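Long-range contacts in carboxylic ester hydrolase (Aspergillus niger, PDB 7K4O), which probably hydrolyses the ester bonds of tannins, as a secreted fungal serine esterase of the tannase family, and binds gallic acid in its pocket: residues 213-218 and 392-397; 382-387 and 547-552. All coordinates share one frame; numbering follows the deposited sequence.

Contact 1 (213-218 and 392-397). With GDE (3,4,5-trihydroxybenzoic acid), chain J.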
ATOM      1  N   PHE A 213       1.945  -5.574  -3.387  1.00 20.58           N
ATOM      2  CA  PHE A 213       2.911  -6.407  -4.141  1.00 21.16           C
ATOM      3  C   PHE A 213       2.582  -7.902  -3.899  1.00 20.52           C
ATOM      4  O   PHE A 213       1.535  -8.254  -3.322  1.00 21.07           O
ATOM      5  CB  PHE A 213       4.332  -5.974  -3.836  1.00 21.85           C
ATOM      6  CG  PHE A 213       4.800  -6.069  -2.411  1.00 20.42           C
ATOM      7  CD1 PHE A 213       4.105  -6.752  -1.442  1.00 20.71           C
ATOM      8  CD2 PHE A 213       6.011  -5.457  -2.070  1.00 23.36           C
ATOM      9  CE1 PHE A 213       4.634  -6.869  -0.161  1.00 23.75           C
ATOM     10  CE2 PHE A 213       6.507  -5.532  -0.780  1.00 23.34           C
ATOM     11  CZ  PHE A 213       5.854  -6.297   0.144  1.00 21.97           C
ATOM     12  N   ARG A 214       3.456  -8.764  -4.383  1.00 20.13           N
ATOM     13  CA  ARG A 214       3.236 -10.229  -4.404  1.00 19.87           C
ATOM     14  C   ARG A 214       1.897 -10.485  -5.093  1.00 20.52           C
ATOM     15  O   ARG A 214       1.087 -11.293  -4.604  1.00 20.36           O
ATOM     16  CB  ARG A 214       3.338 -10.818  -2.994  1.00 21.30           C
ATOM     17  CG  ARG A 214       3.695 -12.290  -2.989  1.00 21.69           C
ATOM     18  CD  ARG A 214       3.958 -12.826  -1.599  1.00 22.80           C
ATOM     19  NE  ARG A 214       5.181 -12.209  -1.044  1.00 22.43           N
ATOM     20  CZ  ARG A 214       5.243 -11.297  -0.068  1.00 22.83           C
ATOM     21  NH1 ARG A 214       4.160 -10.866   0.538  1.00 24.17           N
ATOM     22  NH2 ARG A 214       6.416 -10.785   0.215  1.00 23.51           N
ATOM     23  N   TRP A 215       1.705  -9.881  -6.261  1.00 20.58           N
ATOM     24  CA  TRP A 215       0.429  -9.723  -6.967  1.00 21.15           C
ATOM     25  C   TRP A 215      -0.408 -11.024  -7.001  1.00 19.92           C
ATOM     26  O   TRP A 215      -1.581 -10.966  -6.596  1.00 22.36           O
ATOM     27  CB  TRP A 215       0.680  -9.211  -8.384  1.00 20.51           C
ATOM     28  CG  TRP A 215      -0.603  -8.840  -9.061  1.00 20.59           C
ATOM     29  CD1 TRP A 215      -1.398  -9.602  -9.866  1.00 20.17           C
ATOM     30  CD2 TRP A 215      -1.182  -7.528  -9.064  1.00 21.37           C
ATOM     31  NE1 TRP A 215      -2.471  -8.872 -10.273  1.00 20.80           N
ATOM     32  CE2 TRP A 215      -2.377  -7.590  -9.821  1.00 20.02           C
ATOM     33  CE3 TRP A 215      -0.840  -6.308  -8.450  1.00 22.43           C
ATOM     34  CZ2 TRP A 215      -3.222  -6.492  -9.950  1.00 20.99           C
ATOM     35  CZ3 TRP A 215      -1.663  -5.224  -8.604  1.00 20.95           C
ATOM     36  CH2 TRP A 215      -2.840  -5.310  -9.342  1.00 22.31           C
ATOM     37  N   SER A 216       0.165 -12.125  -7.485  1.00 21.34           N
ATOM     38  CA  SER A 216      -0.659 -13.334  -7.734  1.00 23.31           C
ATOM     39  C   SER A 216      -1.199 -13.859  -6.399  1.00 24.81           C
ATOM     40  O   SER A 216      -2.252 -14.533  -6.427  1.00 23.96           O
ATOM     41  CB  SER A 216       0.138 -14.383  -8.534  1.00 21.57           C
ATOM     42  OG  SER A 216       1.211 -14.918  -7.776  1.00 22.99           O
ATOM     43  N   PHE A 217      -0.477 -13.696  -5.301  1.00 22.20           N
ATOM     44  CA  PHE A 217      -0.898 -14.227  -3.985  1.00 20.67           C
ATOM     45  C   PHE A 217      -1.858 -13.228  -3.370  1.00 24.59           C
ATOM     46  O   PHE A 217      -2.922 -13.595  -2.887  1.00 24.49           O
ATOM     47  CB  PHE A 217       0.321 -14.490  -3.113  1.00 22.83           C
ATOM     48  CG  PHE A 217       1.136 -15.701  -3.496  1.00 21.37           C
ATOM     49  CD1 PHE A 217       1.881 -15.733  -4.666  1.00 23.64           C
ATOM     50  CD2 PHE A 217       1.096 -16.851  -2.725  1.00 22.71           C
ATOM     51  CE1 PHE A 217       2.554 -16.872  -5.055  1.00 23.45           C
ATOM     52  CE2 PHE A 217       1.819 -17.968  -3.085  1.00 23.41           C
ATOM     53  CZ  PHE A 217       2.539 -17.981  -4.244  1.00 24.51           C
ATOM     54  N   GLN A 218      -1.519 -11.932  -3.410  1.00 20.51           N
ATOM     55  CA  GLN A 218      -2.310 -10.886  -2.742  1.00 21.68           C
ATOM     56  C   GLN A 218      -3.690 -10.808  -3.388  1.00 22.17           C
ATOM     57  O   GLN A 218      -4.695 -10.662  -2.679  1.00 22.37           O
ATOM     58  CB  GLN A 218      -1.585  -9.540  -2.871  1.00 21.19           C
ATOM     59  CG  GLN A 218      -2.481  -8.341  -2.564  1.00 22.56           C
ATOM     60  CD  GLN A 218      -3.206  -8.412  -1.228  1.00 21.93           C
ATOM     61  OE1 GLN A 218      -2.728  -9.056  -0.298  1.00 23.27           O
ATOM     62  NE2 GLN A 218      -4.299  -7.668  -1.152  1.00 21.49           N
ATOM     63  N   SER A 392       7.512 -10.504 -14.014  1.00 19.94           N
ATOM     64  CA  SER A 392       8.271  -9.395 -14.651  1.00 18.85           C
ATOM     65  C   SER A 392       7.494  -8.074 -14.672  1.00 21.14           C
ATOM     66  O   SER A 392       8.088  -7.047 -15.095  1.00 20.97           O
ATOM     67  CB  SER A 392       8.705  -9.760 -16.047  1.00 20.41           C
ATOM     68  OG  SER A 392       9.643 -10.808 -16.038  1.00 20.14           O
ATOM     69  N   THR A 393       6.211  -8.048 -14.316  1.00 19.54           N
ATOM     70  CA  THR A 393       5.359  -6.841 -14.483  1.00 19.96           C
ATOM     71  C   THR A 393       4.715  -6.511 -13.137  1.00 20.78           C
ATOM     72  O   THR A 393       5.166  -5.600 -12.444  1.00 21.89           O
ATOM     73  CB  THR A 393       4.325  -6.984 -15.632  1.00 19.52           C
ATOM     74  OG1 THR A 393       3.611  -8.216 -15.415  1.00 19.59           O
ATOM     75  CG2 THR A 393       4.973  -7.003 -16.999  1.00 21.05           C
ATOM     76  N   LEU A 394       3.674  -7.232 -12.719  1.00 19.42           N
ATOM     77  CA  LEU A 394       2.862  -6.812 -11.551  1.00 19.48           C
ATOM     78  C   LEU A 394       3.370  -7.429 -10.247  1.00 21.51           C
ATOM     79  O   LEU A 394       3.022  -6.873  -9.205  1.00 20.20           O
ATOM     80  CB  LEU A 394       1.409  -7.219 -11.809  1.00 19.48           C
ATOM     81  CG  LEU A 394       0.733  -6.479 -12.955  1.00 20.69           C
ATOM     82  CD1 LEU A 394      -0.662  -7.040 -13.146  1.00 24.24           C
ATOM     83  CD2 LEU A 394       0.664  -5.023 -12.655  1.00 23.89           C
ATOM     84  N   GLN A 395       4.090  -8.560 -10.263  1.00 20.45           N
ATOM     85  CA  GLN A 395       4.394  -9.307  -9.036  1.00 21.54           C
ATOM     86  C   GLN A 395       5.069  -8.387  -8.016  1.00 21.06           C
ATOM     87  O   GLN A 395       4.703  -8.425  -6.848  1.00 19.31           O
ATOM     88  CB  GLN A 395       5.211 -10.577  -9.290  1.00 20.54           C
ATOM     89  CG  GLN A 395       5.217 -11.499  -8.071  1.00 20.84           C
ATOM     90  CD  GLN A 395       3.909 -12.179  -7.785  1.00 20.90           C
ATOM     91  OE1 GLN A 395       2.933 -12.036  -8.526  1.00 21.71           O
ATOM     92  NE2 GLN A 395       3.877 -12.927  -6.678  1.00 22.44           N
ATOM     93  N   THR A 396       6.066  -7.631  -8.455  1.00 19.85           N
ATOM     94  CA  THR A 396       6.732  -6.584  -7.639  1.00 19.58           C
ATOM     95  C   THR A 396       7.341  -7.168  -6.361  1.00 20.69           C
ATOM     96  O   THR A 396       7.215  -6.519  -5.309  1.00 21.62           O
ATOM     97  CB  THR A 396       5.783  -5.411  -7.368  1.00 19.76           C
ATOM     98  OG1 THR A 396       5.010  -5.126  -8.523  1.00 20.20           O
ATOM     99  CG2 THR A 396       6.563  -4.181  -6.964  1.00 20.32           C
ATOM    100  N   THR A 397       8.011  -8.325  -6.445  1.00 21.05           N
ATOM    101  CA  THR A 397       8.689  -8.877  -5.278  1.00 20.35           C
ATOM    102  C   THR A 397      10.133  -9.202  -5.572  1.00 21.37           C
ATOM    103  O   THR A 397      10.701  -9.996  -4.835  1.00 22.92           O
ATOM    104  CB  THR A 397       7.994 -10.107  -4.700  1.00 22.85           C
ATOM    105  OG1 THR A 397       7.784 -11.016  -5.806  1.00 23.99           O
ATOM    106  CG2 THR A 397       6.735  -9.655  -4.019  1.00 24.36           C
TER
HETATM  107  OAA GDE J 603      -4.889   0.165  -3.504  0.99 26.88           O
HETATM  108  OAB GDE J 603      -6.364  -0.177  -1.890  0.99 31.84           O
HETATM  109  OAC GDE J 603      -4.493  -4.492  -5.652  0.96 23.14           O
HETATM  110  OAD GDE J 603      -6.208  -5.249  -1.257  0.99 23.99           O
HETATM  111  OAE GDE J 603      -5.338  -6.214  -3.594  0.90 22.20           O
HETATM  112  CAF GDE J 603      -5.034  -2.555  -4.230  0.99 25.42           C
HETATM  113  CAG GDE J 603      -5.911  -2.938  -1.985  0.95 24.79           C
HETATM  114  CAH GDE J 603      -5.603  -0.608  -2.795  1.00 30.77           C
HETATM  115  CAI GDE J 603      -4.968  -3.941  -4.440  1.00 24.04           C
HETATM  116  CAJ GDE J 603      -5.881  -4.339  -2.209  0.99 25.67           C
HETATM  117  CAK GDE J 603      -5.554  -2.100  -3.030  0.95 25.39           C
HETATM  118  CAL GDE J 603      -5.395  -4.810  -3.399  0.94 24.98           C
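Gln395 meets the first turn of helix 215-221 with both its backbone carbonyl and its side-chain amide, a worked example of a loop capturing the N-H groups at a helix start. Gln395 OE1 accepts from Ser216 N at 3.0 Å in a nearly straight bond (165°), the donor tilted 26° from the carbonyl plane. CG lies opposite the backbone N (chi1 -166°) and the chain then bends at chi2, which folds the amide back over the turn. Gln395 O takes two weak bonds, from Arg214 N at 2.8 Å and Trp215 N at 3.4 Å. Beside this polar grip, Leu394 runs alongside Trp215 and sets CD1 over one indole face, a CH-pi contact 3.9 Å from the centroid of the five-membered ring. Thr397 adds CG2 against Arg214 CB at 3.7 Å. In the next shell, Thr396 OG1 donates to Leu394 O from above the carbonyl plane, 2.7 Å away, while the N-cap residue Arg214 sends its guanidinium to the C-terminal carboxylate of Tyr554 in a salt bridge. One turn on, Gln218 NE2 binds gallate OAE at 3.0 Å, so the same helix contributes to the ligand pocket. The buried contact joins the helix that follows strand 205-209 to the loop between helices 376-390 and 402-406, with helices 144-169 and 187-196 packed against its side chains.

Contact 2 (382-387 and 547-552)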
ATOM      1  N   TRP A 382      -4.049 -20.680  -9.093  1.00 25.31           N
ATOM      2  CA  TRP A 382      -4.038 -19.253  -9.539  1.00 23.58           C
ATOM      3  C   TRP A 382      -2.823 -18.538  -8.952  1.00 22.30           C
ATOM      4  O   TRP A 382      -2.153 -17.765  -9.704  1.00 23.83           O
ATOM      5  CB  TRP A 382      -5.347 -18.591  -9.165  1.00 25.36           C
ATOM      6  CG  TRP A 382      -6.473 -18.859 -10.118  1.00 24.24           C
ATOM      7  CD1 TRP A 382      -6.428 -19.042 -11.468  1.00 26.06           C
ATOM      8  CD2 TRP A 382      -7.861 -18.912  -9.754  1.00 24.52           C
ATOM      9  NE1 TRP A 382      -7.699 -19.200 -11.949  1.00 28.59           N
ATOM     10  CE2 TRP A 382      -8.592 -19.096 -10.935  1.00 26.68           C
ATOM     11  CE3 TRP A 382      -8.551 -18.701  -8.562  1.00 25.77           C
ATOM     12  CZ2 TRP A 382      -9.985 -19.138 -10.943  1.00 28.79           C
ATOM     13  CZ3 TRP A 382      -9.932 -18.710  -8.568  1.00 28.40           C
ATOM     14  CH2 TRP A 382     -10.629 -18.938  -9.750  1.00 27.02           C
ATOM     15  N   MET A 383      -2.481 -18.789  -7.707  1.00 23.76           N
ATOM     16  CA  MET A 383      -1.328 -18.057  -7.121  1.00 23.30           C
ATOM     17  C   MET A 383      -0.054 -18.464  -7.849  1.00 25.71           C
ATOM     18  O   MET A 383       0.814 -17.608  -8.156  1.00 23.53           O
ATOM     19  CB  MET A 383      -1.221 -18.293  -5.616  1.00 22.58           C
ATOM     20  CG  MET A 383      -2.435 -17.752  -4.893  1.00 24.54           C
ATOM     21  SD  MET A 383      -2.267 -17.937  -3.119  1.00 27.28           S
ATOM     22  CE  MET A 383      -3.781 -17.174  -2.572  1.00 25.15           C
ATOM     23  N   ILE A 384       0.115 -19.773  -8.079  1.00 25.45           N
ATOM     24  CA  ILE A 384       1.353 -20.311  -8.698  1.00 24.67           C
ATOM     25  C   ILE A 384       1.425 -19.924 -10.162  1.00 23.53           C
ATOM     26  O   ILE A 384       2.519 -19.526 -10.614  1.00 24.96           O
ATOM     27  CB  ILE A 384       1.443 -21.837  -8.495  1.00 27.96           C
ATOM     28  CG1 ILE A 384       1.599 -22.120  -6.995  1.00 29.85           C
ATOM     29  CG2 ILE A 384       2.599 -22.403  -9.312  1.00 30.55           C
ATOM     30  CD1 ILE A 384       1.676 -23.619  -6.619  1.00 29.08           C
ATOM     31  N   SER A 385       0.349 -20.069 -10.922  1.00 22.62           N
ATOM     32  CA  SER A 385       0.397 -19.742 -12.368  0.70 23.80           C
ATOM     33  C   SER A 385       0.607 -18.241 -12.556  1.00 23.32           C
ATOM     34  O   SER A 385       1.356 -17.863 -13.481  1.00 23.63           O
ATOM     35  CB  SER A 385      -0.803 -20.201 -13.155  0.70 29.21           C
ATOM     36  OG  SER A 385      -1.980 -19.631 -12.673  0.70 28.13           O
ATOM     37  N   GLY A 386      -0.030 -17.436 -11.722  1.00 24.44           N
ATOM     38  CA  GLY A 386       0.126 -15.973 -11.837  1.00 22.90           C
ATOM     39  C   GLY A 386       1.526 -15.518 -11.475  1.00 22.10           C
ATOM     40  O   GLY A 386       1.970 -14.481 -11.978  1.00 21.18           O
ATOM     41  N   LEU A 387       2.201 -16.228 -10.589  1.00 23.23           N
ATOM     42  CA  LEU A 387       3.601 -15.875 -10.228  1.00 22.14           C
ATOM     43  C   LEU A 387       4.455 -15.909 -11.485  1.00 22.94           C
ATOM     44  O   LEU A 387       5.214 -14.954 -11.726  1.00 21.24           O
ATOM     45  CB  LEU A 387       4.095 -16.844  -9.144  1.00 21.80           C
ATOM     46  CG  LEU A 387       5.556 -16.735  -8.766  1.00 23.56           C
ATOM     47  CD1 LEU A 387       5.858 -15.320  -8.240  1.00 26.62           C
ATOM     48  CD2 LEU A 387       5.922 -17.780  -7.717  1.00 24.62           C
ATOM     49  N   ASP A 547       5.035 -24.207   2.134  1.00 31.33           N
ATOM     50  CA  ASP A 547       5.508 -25.514   1.628  1.00 29.52           C
ATOM     51  C   ASP A 547       4.574 -26.101   0.554  1.00 30.01           C
ATOM     52  O   ASP A 547       4.989 -27.079  -0.069  1.00 30.48           O
ATOM     53  CB  ASP A 547       5.683 -26.476   2.807  1.00 32.98           C
ATOM     54  CG  ASP A 547       4.392 -26.812   3.519  1.00 37.12           C
ATOM     55  OD1 ASP A 547       3.588 -25.921   3.816  1.00 37.68           O
ATOM     56  OD2 ASP A 547       4.218 -28.004   3.834  1.00 51.05           O
ATOM     57  N   ALA A 548       3.424 -25.515   0.256  1.00 26.91           N
ATOM     58  CA  ALA A 548       2.596 -25.896  -0.904  1.00 26.75           C
ATOM     59  C   ALA A 548       3.228 -25.443  -2.230  1.00 27.25           C
ATOM     60  O   ALA A 548       2.774 -25.897  -3.292  1.00 26.25           O
ATOM     61  CB  ALA A 548       1.214 -25.356  -0.780  1.00 28.70           C
ATOM     62  N   VAL A 549       4.132 -24.477  -2.182  1.00 25.89           N
ATOM     63  CA  VAL A 549       4.629 -23.799  -3.398  1.00 25.65           C
ATOM     64  C   VAL A 549       6.064 -24.206  -3.639  1.00 24.78           C
ATOM     65  O   VAL A 549       6.932 -23.933  -2.812  1.00 27.04           O
ATOM     66  CB  VAL A 549       4.479 -22.276  -3.293  1.00 23.95           C
ATOM     67  CG1 VAL A 549       5.035 -21.654  -4.579  1.00 25.52           C
ATOM     68  CG2 VAL A 549       3.040 -21.884  -3.060  1.00 26.74           C
ATOM     69  N   PRO A 550       6.399 -24.963  -4.724  1.00 26.03           N
ATOM     70  CA  PRO A 550       7.783 -25.408  -4.907  1.00 25.92           C
ATOM     71  C   PRO A 550       8.781 -24.242  -5.111  1.00 25.09           C
ATOM     72  O   PRO A 550       9.880 -24.333  -4.691  1.00 28.21           O
ATOM     73  CB  PRO A 550       7.692 -26.347  -6.112  1.00 27.32           C
ATOM     74  CG  PRO A 550       6.280 -26.823  -6.102  1.00 27.29           C
ATOM     75  CD  PRO A 550       5.444 -25.650  -5.632  1.00 28.24           C
ATOM     76  N   MET A 551       8.332 -23.199  -5.786  1.00 26.51           N
ATOM     77  CA  MET A 551       9.198 -22.018  -6.071  1.00 27.26           C
ATOM     78  C   MET A 551       9.357 -21.249  -4.759  1.00 27.93           C
ATOM     79  O   MET A 551       8.389 -21.083  -4.014  1.00 26.96           O
ATOM     80  CB  MET A 551       8.521 -21.086  -7.072  1.00 29.22           C
ATOM     81  CG  MET A 551       8.392 -21.609  -8.501  1.00 30.64           C
ATOM     82  SD  MET A 551       9.967 -21.922  -9.248  1.00 31.12           S
ATOM     83  CE  MET A 551      10.596 -20.265  -9.630  1.00 26.86           C
ATOM     84  N   PRO A 552      10.492 -20.552  -4.555  1.00 29.92           N
ATOM     85  CA  PRO A 552      10.580 -19.519  -3.530  1.00 27.95           C
ATOM     86  C   PRO A 552       9.559 -18.432  -3.852  1.00 28.55           C
ATOM     87  O   PRO A 552       9.384 -17.962  -4.968  1.00 29.84           O
ATOM     88  CB  PRO A 552      12.022 -18.967  -3.638  1.00 29.89           C
ATOM     89  CG  PRO A 552      12.777 -20.026  -4.418  1.00 33.82           C
ATOM     90  CD  PRO A 552      11.743 -20.655  -5.335  1.00 30.81           C
TER
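The side chains of Ile384 and Val549 overlap flank to flank and run antiparallel to one another, the isoleucine coming from helix 376-390 and the valine from the irregular C-terminal segment. Their meeting is one of methyl and methylene groups: Val549 CG2 sits 4.2 Å from Ile384 CD1 and equally far from Ile384 CG1. In Ile384 the CG1 branch is opposite the carbonyl carbon (chi1 -66°) and the chain then extends (chi2 179°), which carries CD1 outward to the tail. There Ile384 CD1 also approaches Pro550 CD at 4.4 Å and the carbonyl O of Ala548 at 4.2 Å. One helical turn later Leu387 repeats the approach, its CD2 branch lying 4.3 Å from Met551 CB. The distances describe loose apolar contact, and the 196 Å² buried between the segments is modest. Polar anchoring lies to the side: Ala548 pairs with Arg320 through the backbone, and Asp547 OD1 accepts from Arg320 N. Met383 starts out in the direction of the tail, but its end swings away and packs on Phe217 and Thr220 of helix 215-221. The principle illustrated is a helix using residues three apart, Ile384 and Leu387, as an apolar ridge on which an irregular chain end rests; here the tail before the C-terminus lies against helix 376-390, away from the annotated sites.

Overall arrangement
Contact 1 is the inner of the two and buried, its centre about 13 Å from the centre of the chain, whereas the centre of contact 2 lies about 22 Å out and is only partly buried. They adjoin through helix 376-390: Ser216 OG of contact 1 lies 2.7 Å from Met383 O of contact 2, a probable hydrogen bond, and Gln395 NE2 packs against Leu387 CD1. The C-terminal tail serves both, since it covers the helix in contact 2 and, a little further on, ends at Arg214. Chemistry follows depth: beside the gallate pocket, hydrogen bonds and an aromatic face combine, while at the periphery aliphatic groups meet without polar bonds between the segments.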